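Local structure of 2-hydroxyhepta-2,4-diene-1,7-dioate isomerase (Corynebacterium glutamicum, 4DBF) at residues A[27-32]-A[65-70]; A[40-45]-A[278-283]; A[105-110]-A[231-236]. The protein probably acts as an oxaloacetate decarboxylase of the fumarylacetoacetate hydrolase (FAH) family, with magnesium bound at its metal site. All coordinates share one frame; numbering follows the deposited sequence. Where two conformers were deposited one is given.

Interaction 1 (A[27-32]-A[65-70]). With MG (magnesium ion), chain D.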
loop_
_atom_site.group_PDB
_atom_site.type_symbol
_atom_site.label_atom_id
_atom_site.label_comp_id
_atom_site.label_asym_id
_atom_site.label_seq_id
_atom_site.Cartn_x
_atom_site.Cartn_y
_atom_site.Cartn_z
ATOM N N ALA A 27 -4.808 15.665 18.008
ATOM C CA ALA A 27 -3.646 16.254 18.565
ATOM C C ALA A 27 -4.111 17.190 19.677
ATOM O O ALA A 27 -5.036 17.924 19.510
ATOM C CB ALA A 27 -2.873 17.006 17.529
ATOM N N THR A 28 -3.430 17.115 20.794
ATOM C CA THR A 28 -3.694 17.943 21.936
ATOM C C THR A 28 -2.395 18.570 22.425
ATOM O O THR A 28 -1.363 18.178 22.013
ATOM C CB THR A 28 -4.294 17.113 23.078
ATOM O OG1 THR A 28 -3.264 16.421 23.729
ATOM C CG2 THR A 28 -5.320 16.122 22.553
ATOM N N PRO A 29 -2.489 19.494 23.357
ATOM C CA PRO A 29 -1.300 20.114 23.898
ATOM C C PRO A 29 -0.406 19.090 24.526
ATOM O O PRO A 29 0.743 19.306 24.672
ATOM C CB PRO A 29 -1.851 21.070 24.934
ATOM C CG PRO A 29 -3.186 21.366 24.477
ATOM C CD PRO A 29 -3.682 20.067 23.949
ATOM N N ASP A 30 -0.954 17.944 24.852
ATOM C CA ASP A 30 -0.186 16.906 25.483
ATOM C C ASP A 30 0.335 15.821 24.557
ATOM O O ASP A 30 1.013 14.975 25.000
ATOM C CB ASP A 30 -0.955 16.273 26.640
ATOM C CG ASP A 30 -0.048 15.541 27.617
ATOM O OD1 ASP A 30 0.994 16.055 28.043
ATOM O OD2 ASP A 30 -0.367 14.419 27.946
ATOM N N GLY A 31 -0.002 15.891 23.278
ATOM C CA GLY A 31 0.340 14.888 22.300
ATOM C C GLY A 31 -0.898 14.369 21.572
ATOM O O GLY A 31 -1.898 14.993 21.594
ATOM N N MET A 32 -0.795 13.206 20.974
ATOM C CA MET A 32 -1.872 12.602 20.205
ATOM C C MET A 32 -2.486 11.428 20.876
ATOM O O MET A 32 -1.829 10.684 21.502
ATOM C CB MET A 32 -1.330 12.069 18.907
ATOM C CG MET A 32 -0.901 13.090 17.928
ATOM S SD MET A 32 -0.171 12.316 16.488
ATOM C CE MET A 32 -0.056 13.765 15.510
ATOM N N ARG A 65 -9.334 11.782 30.714
ATOM C CA ARG A 65 -9.029 13.051 30.076
ATOM C C ARG A 65 -10.016 13.407 28.994
ATOM O O ARG A 65 -10.403 12.581 28.232
ATOM C CB ARG A 65 -7.640 13.057 29.477
ATOM C CG ARG A 65 -6.547 12.561 30.365
ATOM C CD ARG A 65 -5.213 13.119 29.930
ATOM N NE ARG A 65 -4.740 12.457 28.744
ATOM C CZ ARG A 65 -3.541 12.607 28.230
ATOM N NH1 ARG A 65 -2.682 13.403 28.801
ATOM N NH2 ARG A 65 -3.218 11.959 27.156
ATOM N N GLU A 66 -10.387 14.665 28.941
ATOM C CA GLU A 66 -11.245 15.172 27.900
ATOM C C GLU A 66 -10.960 16.626 27.557
ATOM O O GLU A 66 -10.343 17.322 28.302
ATOM C CB GLU A 66 -12.719 14.974 28.207
ATOM C CG GLU A 66 -13.169 15.551 29.509
ATOM C CD GLU A 66 -14.354 14.827 30.098
ATOM O OE1 GLU A 66 -15.210 14.382 29.339
ATOM O OE2 GLU A 66 -14.409 14.689 31.316
ATOM N N TRP A 67 -11.417 17.026 26.384
ATOM C CA TRP A 67 -11.278 18.367 25.905
ATOM C C TRP A 67 -12.492 18.736 25.150
ATOM O O TRP A 67 -13.037 17.905 24.465
ATOM C CB TRP A 67 -10.100 18.490 24.929
ATOM C CG TRP A 67 -8.770 18.016 25.426
ATOM C CD1 TRP A 67 -7.745 18.772 25.925
ATOM C CD2 TRP A 67 -8.289 16.671 25.484
ATOM N NE1 TRP A 67 -6.702 18.011 26.269
ATOM C CE2 TRP A 67 -6.969 16.739 26.041
ATOM C CE3 TRP A 67 -8.798 15.464 25.139
ATOM C CZ2 TRP A 67 -6.210 15.630 26.213
ATOM C CZ3 TRP A 67 -8.030 14.356 25.324
ATOM C CH2 TRP A 67 -6.773 14.431 25.860
ATOM N N PRO A 68 -12.919 19.986 25.229
ATOM C CA PRO A 68 -13.841 20.522 24.245
ATOM C C PRO A 68 -13.209 20.360 22.874
ATOM O O PRO A 68 -12.044 20.577 22.747
ATOM C CB PRO A 68 -13.917 21.990 24.603
ATOM C CG PRO A 68 -13.416 22.088 25.961
ATOM C CD PRO A 68 -12.398 21.047 26.085
ATOM N N LEU A 69 -13.979 19.966 21.891
ATOM C CA LEU A 69 -13.448 19.667 20.581
ATOM C C LEU A 69 -12.730 20.842 19.952
ATOM O O LEU A 69 -11.750 20.663 19.290
ATOM C CB LEU A 69 -14.521 19.150 19.650
ATOM C CG LEU A 69 -14.025 18.548 18.344
ATOM C CD1 LEU A 69 -12.875 17.606 18.553
ATOM C CD2 LEU A 69 -15.122 17.866 17.595
ATOM N N LYS A 70 -13.253 22.035 20.200
ATOM C CA LYS A 70 -12.663 23.282 19.780
ATOM C C LYS A 70 -11.247 23.540 20.283
ATOM O O LYS A 70 -10.552 24.287 19.688
ATOM C CB LYS A 70 -13.590 24.464 20.119
ATOM C CG LYS A 70 -13.526 24.917 21.556
ATOM C CD LYS A 70 -14.091 26.305 21.768
ATOM C CE LYS A 70 -14.581 26.470 23.186
ATOM N NZ LYS A 70 -13.521 26.351 24.223
HETATM MG MG MG D . 2.709 15.491 28.706
HETATM O O HOH W 1 3.005 14.724 26.810
HETATM O O HOH W 2 2.211 13.653 29.364
HETATM O O HOH W 3 4.804 14.938 29.286
HETATM O O HOH W 4 2.521 16.623 30.633
HETATM O O HOH W 5 3.556 17.522 27.997
#
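Thr28 faces Trp67 with 8.6 Å between their CA atoms, where the turn joining strands 22-28 and 31-38 meets strand 65-68. Thr28 to Gly31 form a type I turn. Its ends are closed by two backbone bonds, Thr28 N to Gly31 O and Gly31 N to Thr28 O. Thr28 OG1 also donates to Gly31 O. This oxygen is therefore gripped by two donors, which arrive from opposite faces of its carbonyl plane.

The apolar half of the contact is a CH-pi interaction. Thr28 CG2 lies 3.9 Å from the centroid of the six-membered ring of Trp67 and 13° off the ring normal. The methyl is placed there by a chi1 of 79°, which sets it anti to the carbonyl carbon and turns OG1 back over the turn.

The polar half is a salt bridge. Arg65 NH1 donates to Asp30 OD2 at 2.7 Å, with an N-H...O angle of 155°. The acceptor lies in the guanidinium plane, but NH1 meets OD2 from the anti side and well out of the carboxylate plane. The two planes are nearly perpendicular. Arg65 NE forms a second salt bridge with Glu51, so the guanidinium is held between two acids.

The other carboxylate oxygen, Asp30 OD1, binds a magnesium ion at 1.9 Å. Five waters complete the six ligands. One of these waters donates to Asp30 O and another to Asp30 OD2. The result is a two-residue beta-hairpin whose exposed turn carries a surface magnesium site, away from the Glu136, Glu138 and Asp167 site.

Interaction 2 (A[40-45]-A[278-283])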
loop_
_atom_site.group_PDB
_atom_site.type_symbol
_atom_site.label_atom_id
_atom_site.label_comp_id
_atom_site.label_asym_id
_atom_site.label_seq_id
_atom_site.Cartn_x
_atom_site.Cartn_y
_atom_site.Cartn_z
ATOM N N GLU A 40 -24.135 16.438 20.591
ATOM C CA GLU A 40 -25.102 16.452 19.518
ATOM C C GLU A 40 -24.656 17.249 18.358
ATOM O O GLU A 40 -24.052 18.277 18.489
ATOM C CB GLU A 40 -26.439 16.994 19.984
ATOM C CG GLU A 40 -27.115 16.135 21.009
ATOM C CD GLU A 40 -27.851 14.953 20.415
ATOM O OE1 GLU A 40 -27.314 14.275 19.513
ATOM O OE2 GLU A 40 -28.975 14.709 20.881
ATOM N N GLY A 41 -24.971 16.745 17.194
ATOM C CA GLY A 41 -24.746 17.487 16.000
ATOM C C GLY A 41 -23.376 17.315 15.436
ATOM O O GLY A 41 -22.658 16.411 15.765
ATOM N N ASP A 42 -23.040 18.236 14.567
ATOM C CA ASP A 42 -21.843 18.176 13.812
ATOM C C ASP A 42 -21.069 19.349 14.262
ATOM O O ASP A 42 -19.999 19.613 13.777
ATOM C CB ASP A 42 -22.225 18.388 12.364
ATOM C CG ASP A 42 -21.112 18.104 11.440
ATOM O OD1 ASP A 42 -20.835 18.934 10.571
ATOM O OD2 ASP A 42 -20.529 17.043 11.597
ATOM N N ASP A 43 -21.657 20.089 15.182
ATOM C CA ASP A 43 -21.117 21.372 15.535
ATOM C C ASP A 43 -20.070 21.282 16.606
ATOM O O ASP A 43 -20.342 20.943 17.721
ATOM C CB ASP A 43 -22.234 22.319 15.903
ATOM C CG ASP A 43 -21.744 23.587 16.496
ATOM O OD1 ASP A 43 -21.430 24.533 15.771
ATOM O OD2 ASP A 43 -21.704 23.651 17.716
ATOM N N VAL A 44 -18.862 21.615 16.218
ATOM C CA VAL A 44 -17.683 21.453 17.031
ATOM C C VAL A 44 -17.698 22.220 18.328
ATOM O O VAL A 44 -17.101 21.809 19.287
ATOM C CB VAL A 44 -16.444 21.797 16.222
ATOM C CG1 VAL A 44 -15.361 22.345 17.112
ATOM C CG2 VAL A 44 -15.988 20.592 15.438
ATOM N N ALA A 45 -18.412 23.325 18.360
ATOM C CA ALA A 45 -18.610 24.027 19.599
ATOM C C ALA A 45 -19.357 23.193 20.599
ATOM O O ALA A 45 -19.259 23.424 21.763
ATOM C CB ALA A 45 -19.335 25.326 19.362
ATOM N N ILE A 278 -22.354 11.479 8.984
ATOM C CA ILE A 278 -20.943 11.444 9.335
ATOM C C ILE A 278 -20.535 12.874 9.640
ATOM O O ILE A 278 -20.192 13.189 10.773
ATOM C CB ILE A 278 -20.077 10.823 8.164
ATOM C CG1 ILE A 278 -20.660 9.450 7.769
ATOM C CG2 ILE A 278 -18.550 10.816 8.578
ATOM C CD1 ILE A 278 -19.780 8.676 6.744
ATOM N N GLY A 279 -20.597 13.764 8.647
ATOM C CA GLY A 279 -20.163 15.138 8.871
ATOM C C GLY A 279 -19.513 15.748 7.667
ATOM O O GLY A 279 -19.928 15.481 6.555
ATOM N N LYS A 280 -18.472 16.539 7.888
ATOM C CA LYS A 280 -17.835 17.254 6.772
ATOM C C LYS A 280 -16.330 17.073 6.810
ATOM O O LYS A 280 -15.741 17.065 7.878
ATOM C CB LYS A 280 -18.177 18.751 6.845
ATOM C CG LYS A 280 -19.605 19.060 6.414
ATOM C CD LYS A 280 -19.873 20.555 6.662
ATOM C CE LYS A 280 -21.304 20.906 6.306
ATOM N NZ LYS A 280 -21.618 22.302 6.763
ATOM N N LEU A 281 -15.727 16.913 5.651
ATOM C CA LEU A 281 -14.287 16.807 5.506
ATOM C C LEU A 281 -13.810 17.936 4.605
ATOM O O LEU A 281 -14.027 17.881 3.372
ATOM C CB LEU A 281 -13.879 15.409 4.938
ATOM C CG LEU A 281 -12.367 15.191 4.686
ATOM C CD1 LEU A 281 -11.546 15.338 6.028
ATOM C CD2 LEU A 281 -12.184 13.795 4.057
ATOM N N GLY A 282 -13.180 18.969 5.203
ATOM C CA GLY A 282 -12.739 20.191 4.459
ATOM C C GLY A 282 -11.218 20.229 4.408
ATOM O O GLY A 282 -10.564 19.868 5.394
ATOM N N ASN A 283 -10.650 20.642 3.267
ATOM C CA ASN A 283 -9.198 20.813 3.148
ATOM C C ASN A 283 -8.883 21.990 2.239
ATOM O O ASN A 283 -9.486 22.147 1.157
ATOM C CB ASN A 283 -8.517 19.545 2.556
ATOM C CG ASN A 283 -8.635 18.333 3.477
ATOM O OD1 ASN A 283 -7.742 18.056 4.317
ATOM N ND2 ASN A 283 -9.715 17.609 3.331
HETATM O O HOH W 6 -18.110 17.695 10.571
#
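Asp42 meets the start of strand 279-287 at Gly279, and their CA atoms are 6.0 Å apart. The close part of the contact is small. Asp42 OD2 sits 3.3 Å from Gly279 CA, with the carboxylate carbon packed behind it. The side chain reaches this point because CG is anti to the backbone N (chi1 -169°), which carries the carboxylate out from the loop toward the strand. Gly279 has no side chain, and its backbone adopts a positive phi of 145°. The acid can therefore lie directly against the main chain. Ile278 and Gly279 together face one residue at the end of strand 270-275, which makes a classic beta bulge. The Ile278 side chain points away from Asp42, into the interior against Phe162 and Ile164.

The rest of the contact is looser and runs through water. One water donates to Asp42 OD2 at 2.7 Å and accepts from Lys280 N at 2.9 Å. It thus ties the carboxylate to the backbone amide just after the bulge, without a direct hydrogen bond between the segments. The Lys280 chain is fully extended. Its CG comes within 4.3 Å of Asp42 OD1, but its NZ stays 5.1 Å from that oxygen. The opposite charges probably attract each other, although their charged atoms do not touch. Lys280 is exposed and also packs on Glu272 and Glu274.

The loop lies between strands 31-38 and 48-52, and Gly41 O accepts from Arg22 NH1. Asp42 also packs on Trp195 of strand 190-197, whose NE1 makes a weak hydrogen bond to Ile278 O. Strand 279-287 itself runs between strands 124-126 and 270-275, antiparallel to the latter.

Interaction 3 (A[105-110]-A[231-236])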
loop_
_atom_site.group_PDB
_atom_site.type_symbol
_atom_site.label_atom_id
_atom_site.label_comp_id
_atom_site.label_asym_id
_atom_site.label_seq_id
_atom_site.Cartn_x
_atom_site.Cartn_y
_atom_site.Cartn_z
ATOM N N LEU A 105 -16.577 -1.292 -18.730
ATOM C CA LEU A 105 -15.534 -1.851 -17.918
ATOM C C LEU A 105 -16.005 -1.891 -16.500
ATOM O O LEU A 105 -16.554 -0.960 -16.002
ATOM C CB LEU A 105 -14.300 -0.982 -17.979
ATOM C CG LEU A 105 -13.683 -0.523 -19.281
ATOM C CD1 LEU A 105 -13.761 0.975 -19.442
ATOM C CD2 LEU A 105 -12.249 -1.009 -19.422
ATOM N N PRO A 106 -15.824 -3.007 -15.867
ATOM C CA PRO A 106 -16.410 -3.169 -14.559
ATOM C C PRO A 106 -15.583 -2.476 -13.500
ATOM O O PRO A 106 -14.511 -2.070 -13.768
ATOM C CB PRO A 106 -16.395 -4.652 -14.370
ATOM C CG PRO A 106 -15.285 -5.099 -15.172
ATOM C CD PRO A 106 -15.280 -4.256 -16.375
ATOM N N PRO A 107 -16.135 -2.345 -12.323
ATOM C CA PRO A 107 -15.401 -1.778 -11.207
ATOM C C PRO A 107 -14.040 -2.411 -11.032
ATOM O O PRO A 107 -13.886 -3.551 -11.274
ATOM C CB PRO A 107 -16.292 -2.092 -10.033
ATOM C CG PRO A 107 -17.656 -2.067 -10.596
ATOM C CD PRO A 107 -17.480 -2.734 -11.915
ATOM N N THR A 108 -13.071 -1.637 -10.611
ATOM C CA THR A 108 -11.733 -2.108 -10.485
ATOM C C THR A 108 -11.139 -1.610 -9.178
ATOM O O THR A 108 -11.429 -0.548 -8.768
ATOM C CB THR A 108 -10.889 -1.620 -11.668
ATOM O OG1 THR A 108 -9.657 -2.305 -11.719
ATOM C CG2 THR A 108 -10.662 -0.149 -11.583
ATOM N N LEU A 109 -10.296 -2.416 -8.581
ATOM C CA LEU A 109 -9.649 -2.112 -7.346
ATOM C C LEU A 109 -8.335 -1.403 -7.597
ATOM O O LEU A 109 -7.671 -1.687 -8.517
ATOM C CB LEU A 109 -9.410 -3.429 -6.642
ATOM C CG LEU A 109 -8.736 -3.602 -5.318
ATOM C CD1 LEU A 109 -9.075 -4.980 -4.779
ATOM C CD2 LEU A 109 -7.259 -3.479 -5.522
ATOM N N PHE A 110 -7.978 -0.474 -6.738
ATOM C CA PHE A 110 -6.640 0.078 -6.745
ATOM C C PHE A 110 -6.196 0.471 -5.334
ATOM O O PHE A 110 -6.961 0.416 -4.406
ATOM C CB PHE A 110 -6.490 1.210 -7.761
ATOM C CG PHE A 110 -7.251 2.431 -7.431
ATOM C CD1 PHE A 110 -8.549 2.541 -7.754
ATOM C CD2 PHE A 110 -6.652 3.470 -6.819
ATOM C CE1 PHE A 110 -9.261 3.648 -7.443
ATOM C CE2 PHE A 110 -7.353 4.580 -6.494
ATOM C CZ PHE A 110 -8.663 4.674 -6.798
ATOM N N MET A 231 -24.070 3.213 -6.480
ATOM C CA MET A 231 -22.991 2.216 -6.474
ATOM C C MET A 231 -23.343 0.998 -7.315
ATOM O O MET A 231 -24.430 0.494 -7.205
ATOM C CB MET A 231 -22.680 1.746 -5.039
ATOM C CG MET A 231 -21.737 2.710 -4.333
ATOM S SD MET A 231 -21.793 2.485 -2.533
ATOM C CE MET A 231 -20.761 1.104 -2.331
ATOM N N ILE A 232 -22.398 0.505 -8.097
ATOM C CA ILE A 232 -22.597 -0.704 -8.860
ATOM C C ILE A 232 -22.375 -1.964 -8.022
ATOM O O ILE A 232 -23.214 -2.899 -8.011
ATOM C CB ILE A 232 -21.702 -0.655 -10.126
ATOM C CG1 ILE A 232 -22.125 0.527 -11.019
ATOM C CG2 ILE A 232 -21.719 -1.996 -10.876
ATOM C CD1 ILE A 232 -21.038 0.905 -12.054
ATOM N N MET A 233 -21.228 -2.030 -7.330
ATOM C CA MET A 233 -21.047 -3.058 -6.294
ATOM C C MET A 233 -21.437 -2.420 -5.000
ATOM O O MET A 233 -20.910 -1.337 -4.650
ATOM C CB MET A 233 -19.603 -3.546 -6.206
ATOM C CG MET A 233 -19.059 -4.154 -7.441
ATOM S SD MET A 233 -17.305 -4.670 -7.207
ATOM C CE MET A 233 -17.224 -5.500 -5.706
ATOM N N LYS A 234 -22.436 -3.023 -4.343
ATOM C CA LYS A 234 -22.901 -2.605 -3.033
ATOM C C LYS A 234 -21.858 -2.967 -2.005
ATOM O O LYS A 234 -20.948 -3.751 -2.307
ATOM C CB LYS A 234 -24.214 -3.322 -2.707
ATOM C CG LYS A 234 -25.250 -3.205 -3.838
ATOM C CD LYS A 234 -26.642 -3.575 -3.363
ATOM C CE LYS A 234 -27.715 -2.763 -4.086
ATOM N NZ LYS A 234 -28.879 -3.636 -4.244
ATOM N N MET A 235 -22.053 -2.478 -0.781
ATOM C CA MET A 235 -21.062 -2.603 0.263
ATOM C C MET A 235 -20.559 -4.050 0.473
ATOM O O MET A 235 -19.359 -4.321 0.557
ATOM C CB MET A 235 -21.636 -2.025 1.547
ATOM C CG MET A 235 -20.649 -1.971 2.629
ATOM S SD MET A 235 -19.278 -0.831 2.261
ATOM C CE MET A 235 -19.985 0.533 1.405
ATOM N N GLY A 236 -21.491 -4.987 0.546
ATOM C CA GLY A 236 -21.126 -6.352 0.893
ATOM C C GLY A 236 -20.344 -6.958 -0.234
ATOM O O GLY A 236 -19.415 -7.705 -0.007
#
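Pro107 packs against Ile232 and Met233 within the FAH-family C-terminal region, where the lead-in to strand 108-112 meets the lead-in to helix 235-243. The contact is wholly apolar. The proline ring supplies two atoms. Its CG touches Ile232 CG2 at 4.1 Å and Met233 CG at 4.0 Å. The ring and both partner side chains cross obliquely. Ile232 offers its methyl branch because CG2 is anti to the backbone N and CG1 is turned aside (chi1 -63°). Ile232 is exposed, while Met233 is buried, so the contact runs from the surface inward.

The next shell fixes the backbones. Asn89 holds the helix side: its OD1 accepts from Met233 N, and its backbone bonds to that of Ile232. Arg88 NE donates to Pro106 O on the other side. Both lead-ins are thus held by neighbouring residues of one stretch of chain, which follows strand 83-87. Pro107 also packs on Ile86 of that strand. The Met233 side chain continues inward onto Ile238 and Phe241 of helix 235-243, and Lys234 takes the N-cap position of this helix.

Further out, Thr108 OG1 hydrogen-bonds Asp177 O of the second subunit, which places the contact beside the dimer interface. At its inner end, Met233 SD lies 4.0 Å from Pro107 CB.

Interactions 1 and 2 are neighbours, with centres 17 Å apart. They touch directly: Leu69 CD2 lies 3.6 Å from Val44 CG2. Their segments alternate along the chain. Interaction 1 stays within the N-terminal region, whereas interaction 2 joins that region to the FAH-family C-terminal one. Interaction 3 lies on the opposite side of the chain's centre, 38 Å from interaction 1 and 28 Å from interaction 2 between centres. Interactions 2 and 3 both lie in the neighbourhood of the magnesium site of Glu136, Glu138 and Asp167: the side chains of Ile278 and Pro107 are about 10 and 11 Å from that of Glu138. The magnesium of interaction 1 is a separate surface ion.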